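Local coordinates for protein pilin (Streptococcus pyogenes serotype M1, PDB 3GLE) that forms the shaft of the pilus, its subunits stacked head to tail and joined by isopeptide bonds, so that the bacterium can adhere to host cells, aggregate and build biofilms, at residues L19-N24 / V149-K154; F39-E44 / P64-T69; V97-V102 / S119-V124. The protein carries 2 engineered substitutions. All blocks are in the same frame, centred on the assembly; numbering follows the deposited sequence. Where two conformers were deposited one is given.

Interaction 1: L19-N24 / V149-K154; sequences LTVTKN and VPIQFK
I151 meets L19 where the two parallel chains come together. Its CD1 lies 3.5 Å from L19 CD2, and the side chains cross at about a right angle. The other branch, CG2, turns to V21 and lies 4.0 Å from V21 CG1. A water links the backbones here: it accepts from I151 N and donates to T20 O. I151 O is held twice, by T22 N at 2.9 Å and by a second water that also bonds T22 OG1. Q152 faces the opposite side of the sheet, with its CG 3.8 Å from T22 CB. F153 is on the same face as I151. F153 N donates to T22 O, and F153 O accepts from N24 N. The ring turns its edge to V21, with CD2 3.8 Å from V21 CG1. K23 approaches the same residue from its own strand. A bend at chi2 (76°) brings K23 NZ to 4.0 Å from F153 CB. NZ forms a salt bridge with E104 and a cation-pi contact with F39. K154 closes the pairing, its CA 3.4 Å from N24 O. K23 would be linked to residue 155, but that residue is an engineered alanine. E104 is the residue that promotes the reaction. Lysine and glutamate within a buried aromatic setting are typical of the intramolecular isopeptide site of a CnaB-like pilin domain.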
loop_
_atom_site.group_PDB
_atom_site.type_symbol
_atom_site.label_atom_id
_atom_site.label_comp_id
_atom_site.label_asym_id
_atom_site.label_seq_id
_atom_site.Cartn_x
_atom_site.Cartn_y
_atom_site.Cartn_z
ATOM N N LEU A 19 -5.276 16.194 21.132
ATOM C CA LEU A 19 -5.921 16.119 19.816
ATOM C C LEU A 19 -5.499 14.860 19.060
ATOM O O LEU A 19 -4.326 14.680 18.715
ATOM C CB LEU A 19 -5.605 17.380 19.001
ATOM C CG LEU A 19 -6.024 17.469 17.531
ATOM C CD1 LEU A 19 -7.571 17.531 17.385
ATOM C CD2 LEU A 19 -5.335 18.672 16.894
ATOM N N THR A 20 -6.485 14.008 18.790
ATOM C CA THR A 20 -6.300 12.756 18.088
ATOM C C THR A 20 -6.225 12.999 16.588
ATOM O O THR A 20 -6.962 13.816 16.043
ATOM C CB THR A 20 -7.479 11.821 18.380
ATOM O OG1 THR A 20 -7.583 11.640 19.795
ATOM C CG2 THR A 20 -7.310 10.442 17.717
ATOM N N VAL A 21 -5.316 12.297 15.932
ATOM C CA VAL A 21 -5.272 12.219 14.491
ATOM C C VAL A 21 -5.507 10.757 14.124
ATOM O O VAL A 21 -5.000 9.866 14.798
ATOM C CB VAL A 21 -3.912 12.670 13.927
ATOM C CG1 VAL A 21 -3.908 12.576 12.416
ATOM C CG2 VAL A 21 -3.610 14.069 14.357
ATOM N N THR A 22 -6.286 10.525 13.066
ATOM C CA THR A 22 -6.604 9.174 12.601
ATOM C C THR A 22 -6.027 8.951 11.217
ATOM O O THR A 22 -6.120 9.825 10.352
ATOM C CB THR A 22 -8.140 8.934 12.632
ATOM O OG1 THR A 22 -8.587 9.021 13.983
ATOM C CG2 THR A 22 -8.535 7.554 12.134
ATOM N N LYS A 23 -5.393 7.802 11.011
ATOM C CA LYS A 23 -5.010 7.369 9.673
ATOM C C LYS A 23 -5.888 6.215 9.235
ATOM O O LYS A 23 -6.066 5.275 9.978
ATOM C CB LYS A 23 -3.559 6.904 9.630
ATOM C CG LYS A 23 -3.123 6.510 8.245
ATOM C CD LYS A 23 -2.865 7.726 7.373
ATOM C CE LYS A 23 -2.650 7.328 5.912
ATOM N NZ LYS A 23 -2.477 8.553 5.061
ATOM N N ASN A 24 -6.401 6.290 8.010
ATOM C CA ASN A 24 -7.122 5.193 7.377
ATOM C C ASN A 24 -6.449 4.713 6.082
ATOM O O ASN A 24 -6.059 5.516 5.258
ATOM C CB ASN A 24 -8.575 5.611 7.120
ATOM C CG ASN A 24 -9.419 5.506 8.368
ATOM O OD1 ASN A 24 -9.656 4.407 8.862
ATOM N ND2 ASN A 24 -9.853 6.642 8.906
ATOM N N VAL A 149 -14.595 18.554 11.309
ATOM C CA VAL A 149 -14.433 17.107 11.170
ATOM C C VAL A 149 -13.309 16.630 12.083
ATOM O O VAL A 149 -12.461 17.422 12.455
ATOM C CB VAL A 149 -14.106 16.671 9.716
ATOM C CG1 VAL A 149 -15.356 16.756 8.788
ATOM C CG2 VAL A 149 -12.910 17.432 9.154
ATOM N N PRO A 150 -13.298 15.332 12.452
ATOM C CA PRO A 150 -12.115 14.790 13.117
ATOM C C PRO A 150 -10.934 14.857 12.170
ATOM O O PRO A 150 -11.104 14.744 10.949
ATOM C CB PRO A 150 -12.483 13.321 13.352
ATOM C CG PRO A 150 -14.012 13.298 13.350
ATOM C CD PRO A 150 -14.341 14.299 12.263
ATOM N N ILE A 151 -9.738 15.042 12.715
ATOM C CA ILE A 151 -8.569 15.044 11.870
ATOM C C ILE A 151 -8.291 13.618 11.383
ATOM O O ILE A 151 -7.827 12.758 12.142
ATOM C CB ILE A 151 -7.372 15.632 12.566
ATOM C CG1 ILE A 151 -7.759 16.990 13.141
ATOM C CG2 ILE A 151 -6.213 15.746 11.582
ATOM C CD1 ILE A 151 -6.665 17.650 13.777
ATOM N N GLN A 152 -8.617 13.399 10.109
ATOM C CA GLN A 152 -8.454 12.107 9.464
ATOM C C GLN A 152 -7.676 12.269 8.157
ATOM O O GLN A 152 -7.944 13.188 7.366
ATOM C CB GLN A 152 -9.825 11.475 9.187
ATOM C CG GLN A 152 -10.543 10.932 10.415
ATOM C CD GLN A 152 -12.020 10.611 10.160
ATOM O OE1 GLN A 152 -12.624 11.092 9.192
ATOM N NE2 GLN A 152 -12.607 9.810 11.043
ATOM N N PHE A 153 -6.706 11.389 7.949
ATOM C CA PHE A 153 -5.966 11.308 6.697
ATOM C C PHE A 153 -6.255 9.936 6.130
ATOM O O PHE A 153 -6.315 8.970 6.869
ATOM C CB PHE A 153 -4.473 11.524 6.904
ATOM C CG PHE A 153 -4.129 12.922 7.292
ATOM C CD1 PHE A 153 -3.984 13.916 6.322
ATOM C CD2 PHE A 153 -4.007 13.272 8.633
ATOM C CE1 PHE A 153 -3.682 15.211 6.682
ATOM C CE2 PHE A 153 -3.695 14.583 8.991
ATOM C CZ PHE A 153 -3.542 15.555 8.014
ATOM N N LYS A 154 -6.512 9.882 4.833
ATOM C CA LYS A 154 -6.820 8.632 4.150
ATOM C C LYS A 154 -5.791 8.413 3.044
ATOM O O LYS A 154 -5.478 9.342 2.291
ATOM C CB LYS A 154 -8.212 8.706 3.531
ATOM C CG LYS A 154 -8.717 7.365 2.968
ATOM C CD LYS A 154 -10.183 7.466 2.595
ATOM C CE LYS A 154 -10.398 8.250 1.294
ATOM N NZ LYS A 154 -11.858 8.308 0.958
HETATM O O HOH W 1 -9.483 14.667 15.536
HETATM O O HOH W 2 -9.336 11.500 14.342
#

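Interaction 2: F39-E44 / P64-T69; sequences FTFKIE and PMTKVT
F39 and V68 pair at one end of this antiparallel beta ladder in the N-terminal CnaB-like domain. The buried face is well packed. V68 CG2 lies 4.0 Å from F39 CB and 4.1 Å from F41 CE2, so it touches both aromatic residues. F41 CG is anti to the carbonyl carbon (chi1 -48°), which brings the ring near the partner strand, with CD2 3.5 Å from T66 O. Beyond it the F41 ring meets that of F153, at a small angle between planes. F39 and F41 also touch E104. Two-way backbone bonds join F39 to V68 and F41 to T66, and I43 N adds a bond to P64 O at 2.9 Å.

The other face, with T40, K42, M65 and K67, is more exposed to solvent. T40 CG2 rests 3.9 Å from K67 CB, while T40 OG1 bonds the carbonyl of E105. The ends of both lysines lead away from the partner strand: K67 forms a salt bridge with D38, and K42 a weak one with E44. One close contact remains on this side. M65 is bent at chi2 and chi3, which folds its sulfur back across the K42 chain: SD is 3.5 Å from K42 CB.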
loop_
_atom_site.group_PDB
_atom_site.type_symbol
_atom_site.label_atom_id
_atom_site.label_comp_id
_atom_site.label_asym_id
_atom_site.label_seq_id
_atom_site.Cartn_x
_atom_site.Cartn_y
_atom_site.Cartn_z
ATOM N N PHE A 39 3.351 6.804 8.781
ATOM C CA PHE A 39 2.858 8.086 8.310
ATOM C C PHE A 39 3.113 9.097 9.407
ATOM O O PHE A 39 2.880 8.809 10.601
ATOM C CB PHE A 39 1.373 8.000 7.962
ATOM C CG PHE A 39 1.071 7.043 6.841
ATOM C CD1 PHE A 39 1.106 7.475 5.508
ATOM C CD2 PHE A 39 0.762 5.711 7.110
ATOM C CE1 PHE A 39 0.804 6.591 4.461
ATOM C CE2 PHE A 39 0.494 4.813 6.086
ATOM C CZ PHE A 39 0.502 5.254 4.754
ATOM N N THR A 40 3.627 10.261 9.023
ATOM C CA THR A 40 3.942 11.308 9.995
ATOM C C THR A 40 3.010 12.509 9.826
ATOM O O THR A 40 2.681 12.891 8.705
ATOM C CB THR A 40 5.457 11.742 9.925
ATOM O OG1 THR A 40 5.782 12.187 8.607
ATOM C CG2 THR A 40 6.358 10.577 10.213
ATOM N N PHE A 41 2.568 13.091 10.935
ATOM C CA PHE A 41 1.718 14.272 10.902
ATOM C C PHE A 41 2.396 15.407 11.626
ATOM O O PHE A 41 2.941 15.219 12.706
ATOM C CB PHE A 41 0.340 13.964 11.503
ATOM C CG PHE A 41 -0.255 12.712 10.948
ATOM C CD1 PHE A 41 -0.665 12.666 9.627
ATOM C CD2 PHE A 41 -0.310 11.563 11.707
ATOM C CE1 PHE A 41 -1.179 11.514 9.096
ATOM C CE2 PHE A 41 -0.818 10.395 11.174
ATOM C CZ PHE A 41 -1.242 10.372 9.862
ATOM N N LYS A 42 2.402 16.567 10.978
ATOM C CA LYS A 42 3.029 17.748 11.508
ATOM C C LYS A 42 1.977 18.764 11.888
ATOM O O LYS A 42 1.001 18.998 11.132
ATOM C CB LYS A 42 3.984 18.360 10.477
ATOM C CG LYS A 42 4.707 19.609 10.998
ATOM C CD LYS A 42 5.716 20.109 9.990
ATOM C CE LYS A 42 6.246 21.464 10.396
ATOM N NZ LYS A 42 7.236 22.017 9.396
ATOM N N ILE A 43 2.175 19.351 13.069
ATOM C CA ILE A 43 1.404 20.509 13.460
ATOM C C ILE A 43 2.326 21.730 13.606
ATOM O O ILE A 43 3.409 21.667 14.227
ATOM C CB ILE A 43 0.548 20.274 14.710
ATOM C CG1 ILE A 43 -0.368 21.486 14.932
ATOM C CG2 ILE A 43 1.437 20.089 15.912
ATOM C CD1 ILE A 43 -1.554 21.235 15.864
ATOM N N GLU A 44 1.899 22.837 13.016
ATOM C CA GLU A 44 2.675 24.060 13.129
ATOM C C GLU A 44 1.769 25.270 13.268
ATOM O O GLU A 44 0.609 25.206 12.862
ATOM C CB GLU A 44 3.594 24.191 11.916
ATOM C CG GLU A 44 2.890 24.048 10.594
ATOM C CD GLU A 44 3.817 24.272 9.406
ATOM O OE1 GLU A 44 5.029 24.556 9.615
ATOM O OE2 GLU A 44 3.319 24.161 8.261
ATOM N N PRO A 64 6.006 18.575 17.834
ATOM C CA PRO A 64 5.218 18.990 16.669
ATOM C C PRO A 64 4.930 17.892 15.662
ATOM O O PRO A 64 4.231 18.161 14.688
ATOM C CB PRO A 64 6.121 20.025 15.996
ATOM C CG PRO A 64 7.501 19.556 16.339
ATOM C CD PRO A 64 7.390 19.077 17.759
ATOM N N MET A 65 5.489 16.698 15.857
ATOM C CA MET A 65 5.234 15.554 14.971
ATOM C C MET A 65 4.652 14.403 15.775
ATOM O O MET A 65 5.054 14.160 16.920
ATOM C CB MET A 65 6.519 15.034 14.297
ATOM C CG MET A 65 7.346 16.113 13.590
ATOM S SD MET A 65 6.605 16.696 12.051
ATOM C CE MET A 65 7.235 15.475 10.873
ATOM N N THR A 66 3.719 13.683 15.166
ATOM C CA THR A 66 3.283 12.419 15.724
ATOM C C THR A 66 3.032 11.435 14.585
ATOM O O THR A 66 2.771 11.846 13.437
ATOM C CB THR A 66 2.052 12.606 16.656
ATOM O OG1 THR A 66 1.863 11.429 17.452
ATOM C CG2 THR A 66 0.782 12.883 15.856
ATOM N N LYS A 67 3.100 10.139 14.863
ATOM C CA LYS A 67 3.014 9.207 13.758
ATOM C C LYS A 67 2.337 7.905 14.074
ATOM O O LYS A 67 2.195 7.535 15.241
ATOM C CB LYS A 67 4.410 8.971 13.165
ATOM C CG LYS A 67 5.251 7.960 13.872
ATOM C CD LYS A 67 6.633 7.873 13.187
ATOM C CE LYS A 67 7.248 6.488 13.342
ATOM N NZ LYS A 67 8.437 6.293 12.475
ATOM N N VAL A 68 1.906 7.232 13.018
ATOM C CA VAL A 68 1.348 5.914 13.129
ATOM C C VAL A 68 2.159 4.963 12.223
ATOM O O VAL A 68 2.696 5.380 11.194
ATOM C CB VAL A 68 -0.134 5.888 12.686
ATOM C CG1 VAL A 68 -0.997 6.737 13.626
ATOM C CG2 VAL A 68 -0.274 6.353 11.218
ATOM N N THR A 69 2.214 3.691 12.604
ATOM C CA THR A 69 3.027 2.718 11.897
ATOM C C THR A 69 2.215 1.477 11.527
ATOM O O THR A 69 1.507 0.919 12.359
ATOM C CB THR A 69 4.230 2.316 12.768
ATOM O OG1 THR A 69 4.939 3.512 13.145
ATOM C CG2 THR A 69 5.148 1.345 12.005
#

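Interaction 3: V97-V102 / S119-V124; sequences VYYYKV and SYTVQV
Y99 lies alongside Q123, both side chains pointing the same way. The ring and the amide plane are 70° apart. Q123 NE2 donates to Y99 OH at 2.8 Å, almost in the amide plane, but the bond is bent, with 143° at the hydrogen. The other end of the amide is used too, since OE1 bonds H125. Q123 also packs against V97, with CB 3.6 Å from V97 CG1. The Y99 ring also offers an edge to T121, whose CG2 is 3.8 Å from Y99 CD1. The backbones form a regular antiparallel ladder between two neighbouring strands in one sheet of the CnaB-like beta sandwich. Y98, Y100 and V102 make two-way bonds with V124, V122 and Y120. The face bearing these residues is buried. V102 CG2 meets V122 CG2 at 3.6 Å, and both valines touch I151 of the facing sheet. The Y100 ring takes V124 CG2 obliquely, at 3.7 Å from CE2, and has V122 O at its edge. Each buried tyrosine hydroxyl has a carbonyl partner: K94 for Y98, V59 for Y100 and Q152 for Y120. On the Y99 face K101 is bent at three torsions and curls along the partner strand. Its CE comes to 3.3 Å from S119 OG, and its NZ stays 4.0 Å from T121 OG1.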
loop_
_atom_site.group_PDB
_atom_site.type_symbol
_atom_site.label_atom_id
_atom_site.label_comp_id
_atom_site.label_asym_id
_atom_site.label_seq_id
_atom_site.Cartn_x
_atom_site.Cartn_y
_atom_site.Cartn_z
ATOM N N VAL A 97 -8.475 32.417 20.272
ATOM C CA VAL A 97 -8.447 31.287 19.365
ATOM C C VAL A 97 -7.090 31.273 18.669
ATOM O O VAL A 97 -6.762 32.217 17.945
ATOM C CB VAL A 97 -9.553 31.363 18.291
ATOM C CG1 VAL A 97 -9.614 30.046 17.561
ATOM C CG2 VAL A 97 -10.910 31.685 18.929
ATOM N N TYR A 98 -6.308 30.219 18.927
ATOM C CA TYR A 98 -4.962 30.055 18.391
ATOM C C TYR A 98 -4.969 29.091 17.206
ATOM O O TYR A 98 -5.517 27.985 17.293
ATOM C CB TYR A 98 -4.000 29.582 19.496
ATOM C CG TYR A 98 -3.704 30.650 20.563
ATOM C CD1 TYR A 98 -4.667 31.005 21.514
ATOM C CD2 TYR A 98 -2.460 31.293 20.617
ATOM C CE1 TYR A 98 -4.413 31.962 22.465
ATOM C CE2 TYR A 98 -2.179 32.264 21.596
ATOM C CZ TYR A 98 -3.161 32.590 22.508
ATOM O OH TYR A 98 -2.930 33.554 23.455
ATOM N N TYR A 99 -4.354 29.500 16.097
ATOM C CA TYR A 99 -4.476 28.745 14.851
ATOM C C TYR A 99 -3.227 27.973 14.448
ATOM O O TYR A 99 -2.104 28.511 14.493
ATOM C CB TYR A 99 -4.858 29.670 13.715
ATOM C CG TYR A 99 -6.283 30.160 13.722
ATOM C CD1 TYR A 99 -7.203 29.647 12.814
ATOM C CD2 TYR A 99 -6.701 31.183 14.593
ATOM C CE1 TYR A 99 -8.505 30.093 12.772
ATOM C CE2 TYR A 99 -8.015 31.661 14.555
ATOM C CZ TYR A 99 -8.908 31.107 13.625
ATOM O OH TYR A 99 -10.210 31.531 13.561
ATOM N N TYR A 100 -3.458 26.722 14.041
ATOM C CA TYR A 100 -2.436 25.779 13.577
ATOM C C TYR A 100 -2.859 25.127 12.256
ATOM O O TYR A 100 -4.047 25.115 11.911
ATOM C CB TYR A 100 -2.245 24.650 14.587
ATOM C CG TYR A 100 -1.784 25.087 15.961
ATOM C CD1 TYR A 100 -0.443 24.956 16.344
ATOM C CD2 TYR A 100 -2.688 25.594 16.888
ATOM C CE1 TYR A 100 -0.020 25.376 17.597
ATOM C CE2 TYR A 100 -2.279 26.024 18.133
ATOM C CZ TYR A 100 -0.940 25.903 18.474
ATOM O OH TYR A 100 -0.568 26.283 19.698
ATOM N N LYS A 101 -1.880 24.573 11.537
ATOM C CA LYS A 101 -2.130 23.713 10.381
ATOM C C LYS A 101 -1.597 22.331 10.671
ATOM O O LYS A 101 -0.483 22.169 11.202
ATOM C CB LYS A 101 -1.430 24.225 9.110
ATOM C CG LYS A 101 -1.661 25.701 8.807
ATOM C CD LYS A 101 -3.044 25.944 8.241
ATOM C CE LYS A 101 -3.103 25.547 6.767
ATOM N NZ LYS A 101 -4.026 26.434 5.995
ATOM N N VAL A 102 -2.381 21.333 10.303
ATOM C CA VAL A 102 -1.962 19.955 10.457
ATOM C C VAL A 102 -1.893 19.350 9.057
ATOM O O VAL A 102 -2.844 19.477 8.270
ATOM C CB VAL A 102 -2.924 19.172 11.383
ATOM C CG1 VAL A 102 -2.597 17.654 11.405
ATOM C CG2 VAL A 102 -2.887 19.769 12.794
ATOM N N SER A 119 -4.517 19.757 3.935
ATOM C CA SER A 119 -4.061 20.584 5.048
ATOM C C SER A 119 -5.278 20.894 5.925
ATOM O O SER A 119 -6.272 21.366 5.408
ATOM C CB SER A 119 -3.474 21.891 4.525
ATOM O OG SER A 119 -2.655 22.488 5.512
ATOM N N TYR A 120 -5.208 20.613 7.221
ATOM C CA TYR A 120 -6.265 20.960 8.158
ATOM C C TYR A 120 -5.959 22.274 8.894
ATOM O O TYR A 120 -4.829 22.508 9.322
ATOM C CB TYR A 120 -6.437 19.859 9.209
ATOM C CG TYR A 120 -7.226 18.641 8.801
ATOM C CD1 TYR A 120 -6.607 17.583 8.158
ATOM C CD2 TYR A 120 -8.589 18.520 9.111
ATOM C CE1 TYR A 120 -7.319 16.449 7.777
ATOM C CE2 TYR A 120 -9.319 17.366 8.742
ATOM C CZ TYR A 120 -8.674 16.350 8.066
ATOM O OH TYR A 120 -9.331 15.204 7.695
ATOM N N THR A 121 -6.970 23.112 9.066
ATOM C CA THR A 121 -6.892 24.223 10.008
ATOM C C THR A 121 -7.409 23.711 11.334
ATOM O O THR A 121 -8.472 23.097 11.376
ATOM C CB THR A 121 -7.743 25.397 9.555
ATOM O OG1 THR A 121 -7.256 25.838 8.297
ATOM C CG2 THR A 121 -7.687 26.571 10.561
ATOM N N VAL A 122 -6.625 23.946 12.387
ATOM C CA VAL A 122 -6.959 23.596 13.761
ATOM C C VAL A 122 -7.024 24.860 14.634
ATOM O O VAL A 122 -6.044 25.598 14.742
ATOM C CB VAL A 122 -5.919 22.595 14.331
ATOM C CG1 VAL A 122 -6.082 22.418 15.843
ATOM C CG2 VAL A 122 -6.053 21.266 13.616
ATOM N N GLN A 123 -8.197 25.106 15.215
ATOM C CA GLN A 123 -8.422 26.189 16.160
ATOM C C GLN A 123 -8.344 25.660 17.589
ATOM O O GLN A 123 -9.152 24.804 17.984
ATOM C CB GLN A 123 -9.824 26.780 16.014
ATOM C CG GLN A 123 -10.251 27.367 14.681
ATOM C CD GLN A 123 -11.620 28.033 14.826
ATOM O OE1 GLN A 123 -12.575 27.421 15.324
ATOM N NE2 GLN A 123 -11.704 29.305 14.455
ATOM N N VAL A 124 -7.414 26.183 18.374
ATOM C CA VAL A 124 -7.369 25.839 19.776
ATOM C C VAL A 124 -7.966 27.019 20.512
ATOM O O VAL A 124 -7.436 28.155 20.469
ATOM C CB VAL A 124 -5.940 25.509 20.260
ATOM C CG1 VAL A 124 -5.933 25.128 21.747
ATOM C CG2 VAL A 124 -5.366 24.360 19.440
#

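All three interactions belong to the N-terminal domain. Along the chain interaction 2 comes before interaction 3, and the two segments of interaction 1 enclose both. Interactions 2 and 3 share one sheet, where strands 37-45 and 96-105 are neighbours; a probable hydrogen bond joins E44 O to K101 N, and I43 packs on V102. Interaction 1 belongs to another sheet. Centre to centre, interactions 1 and 2 are about 11 Å apart, and interaction 3 is about 14 Å from each. Between the sheets, V21 meets F41 and K23 meets V68. Interactions 1 and 2 border the isopeptide site, which lacks its cross-link in this variant; interaction 3 extends the same core away from it.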